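Local coordinates for transcription elongation factor Spt5 (Methanocaldococcus jannaschii, PDB 3LPE), which stimulates transcription elongation as a heterodimer with Spt4, its NusG N-terminal (NGN) domain, the part present here, mediating the interaction with RNA polymerase, at residues Leu38-Ile43 / Glu64-Gly69. Numbering follows the deposited sequence.
Sequences LDVYSI and EELIKG
Leu38 reaches helix 60-67 with both of its methyl groups, and the contact across the two segments is wholly apolar, burying 193 Å² in total. CD1 of Leu38 lies against the helix backbone, 3.7 Å from CA of Leu66, and also meets the side chain there, with Leu66 CB and CD1 each 3.9 Å from Leu38 CD1. The other methyl, Leu38 CD2, rests on the aliphatic part of Glu65, 3.8 Å from its CG, where the two side chains cross at about a right angle. Glu65 CG lies anti to the backbone N (chi1 -172°), which brings it to Leu38 CD2, and the bend at chi2 (64°) then leads the carboxylate away from the leucine. A second, looser apolar contact follows two residues on, at the start of strand 40-45, where Val40 CG2 stands 4.2 Å from Leu66 CD2. The chi1 of Leu66 (178°) carries its branch out toward the strand.

An inverse gamma turn centred on Asp39, with a weak hydrogen bond of 2.8 Å from Val40 N to Leu38 O, separates two residues whose CB atoms both point toward the helix. Asp62 accepts a hydrogen bond from Asp39 N, a polar link to the same helix. In the NGN fold, Leu66 also packs on Met29 of helix 22-35 and Val55 of strand 52-57, while Ser42 and Ile43 pair with an antiparallel strand of the Spt4 chain (deposited as RNA polymerase subunit E''), continuing the sheet.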
loop_
_atom_site.group_PDB
_atom_site.type_symbol
_atom_site.label_atom_id
_atom_site.label_comp_id
_atom_site.label_asym_id
_atom_site.label_seq_id
_atom_site.Cartn_x
_atom_site.Cartn_y
_atom_site.Cartn_z
ATOM N N LEU A 38 7.175 -3.268 13.143
ATOM C CA LEU A 38 8.230 -3.220 12.142
ATOM C C LEU A 38 8.289 -1.841 11.521
ATOM O O LEU A 38 7.273 -1.154 11.431
ATOM C CB LEU A 38 7.949 -4.252 11.052
ATOM C CG LEU A 38 7.750 -5.679 11.561
ATOM C CD1 LEU A 38 7.305 -6.583 10.417
ATOM C CD2 LEU A 38 9.028 -6.199 12.208
ATOM N N ASP A 39 9.472 -1.442 11.070
ATOM C CA ASP A 39 9.630 -0.151 10.407
ATOM C C ASP A 39 9.201 -0.250 8.947
ATOM O O ASP A 39 10.009 -0.082 8.034
ATOM C CB ASP A 39 11.072 0.345 10.507
ATOM C CG ASP A 39 11.444 0.777 11.922
ATOM O OD1 ASP A 39 10.569 1.307 12.627
ATOM O OD2 ASP A 39 12.600 0.566 12.336
ATOM N N VAL A 40 7.917 -0.520 8.752
ATOM C CA VAL A 40 7.299 -0.564 7.434
ATOM C C VAL A 40 6.379 0.648 7.351
ATOM O O VAL A 40 5.533 0.854 8.226
ATOM C CB VAL A 40 6.489 -1.863 7.251
ATOM C CG1 VAL A 40 5.720 -1.856 5.931
ATOM C CG2 VAL A 40 7.401 -3.085 7.334
ATOM N N TYR A 41 6.545 1.450 6.305
ATOM C CA TYR A 41 5.858 2.728 6.228
ATOM C C TYR A 41 4.686 2.770 5.263
ATOM O O TYR A 41 3.717 3.494 5.487
ATOM C CB TYR A 41 6.857 3.816 5.876
ATOM C CG TYR A 41 8.069 3.801 6.767
ATOM C CD1 TYR A 41 7.937 3.756 8.154
ATOM C CD2 TYR A 41 9.345 3.865 6.233
ATOM C CE1 TYR A 41 9.057 3.758 8.987
ATOM C CE2 TYR A 41 10.464 3.872 7.048
ATOM C CZ TYR A 41 10.318 3.822 8.428
ATOM O OH TYR A 41 11.436 3.838 9.238
ATOM N N SER A 42 4.767 1.996 4.187
ATOM C CA SER A 42 3.642 1.915 3.268
ATOM C C SER A 42 3.744 0.640 2.447
ATOM O O SER A 42 4.800 0.037 2.380
ATOM C CB SER A 42 3.539 3.145 2.352
ATOM O OG SER A 42 4.537 3.112 1.348
ATOM N N ILE A 43 2.614 0.240 1.871
ATOM C CA ILE A 43 2.507 -0.988 1.098
ATOM C C ILE A 43 1.651 -0.643 -0.102
ATOM O O ILE A 43 0.603 -0.025 0.033
ATOM C CB ILE A 43 1.839 -2.109 1.907
ATOM C CG1 ILE A 43 2.628 -2.394 3.185
ATOM C CG2 ILE A 43 1.796 -3.420 1.109
ATOM C CD1 ILE A 43 1.775 -3.056 4.242
ATOM N N GLU A 64 11.994 -8.754 5.424
ATOM C CA GLU A 64 12.197 -10.171 5.669
ATOM C C GLU A 64 11.344 -10.637 6.834
ATOM O O GLU A 64 10.716 -11.698 6.762
ATOM C CB GLU A 64 13.678 -10.470 5.949
ATOM C CG GLU A 64 14.616 -10.174 4.789
ATOM C CD GLU A 64 14.614 -11.268 3.730
ATOM O OE1 GLU A 64 13.734 -12.156 3.792
ATOM O OE2 GLU A 64 15.493 -11.244 2.836
ATOM N N GLU A 65 11.329 -9.849 7.913
ATOM C CA GLU A 65 10.530 -10.201 9.078
ATOM C C GLU A 65 9.042 -10.086 8.757
ATOM O O GLU A 65 8.223 -10.883 9.223
ATOM C CB GLU A 65 10.882 -9.317 10.278
ATOM C CG GLU A 65 10.227 -9.771 11.585
ATOM C CD GLU A 65 10.694 -11.150 12.035
ATOM O OE1 GLU A 65 11.724 -11.629 11.528
ATOM O OE2 GLU A 65 10.035 -11.757 12.900
ATOM N N LEU A 66 8.704 -9.093 7.948
ATOM C CA LEU A 66 7.316 -8.866 7.557
ATOM C C LEU A 66 6.743 -10.112 6.856
ATOM O O LEU A 66 5.628 -10.546 7.147
ATOM C CB LEU A 66 7.237 -7.642 6.625
ATOM C CG LEU A 66 5.848 -7.299 6.086
ATOM C CD1 LEU A 66 4.965 -6.791 7.248
ATOM C CD2 LEU A 66 5.936 -6.273 4.973
ATOM N N ILE A 67 7.511 -10.703 5.945
ATOM C CA ILE A 67 6.952 -11.767 5.109
ATOM C C ILE A 67 7.258 -13.143 5.691
ATOM O O ILE A 67 6.841 -14.159 5.156
ATOM C CB ILE A 67 7.471 -11.713 3.636
ATOM C CG1 ILE A 67 8.979 -11.967 3.560
ATOM C CG2 ILE A 67 7.099 -10.411 2.957
ATOM C CD1 ILE A 67 9.497 -12.229 2.113
ATOM N N LYS A 68 8.010 -13.165 6.784
ATOM C CA LYS A 68 8.435 -14.422 7.385
ATOM C C LYS A 68 7.244 -15.348 7.651
ATOM O O LYS A 68 6.378 -15.035 8.470
ATOM C CB LYS A 68 9.209 -14.151 8.671
ATOM C CG LYS A 68 9.890 -15.369 9.290
ATOM C CD LYS A 68 10.777 -14.936 10.451
ATOM C CE LYS A 68 11.240 -16.120 11.272
ATOM N NZ LYS A 68 11.870 -15.673 12.541
ATOM N N GLY A 69 7.197 -16.478 6.940
ATOM C CA GLY A 69 6.150 -17.466 7.146
ATOM C C GLY A 69 4.780 -17.080 6.609
ATOM O O GLY A 69 3.796 -17.785 6.829
#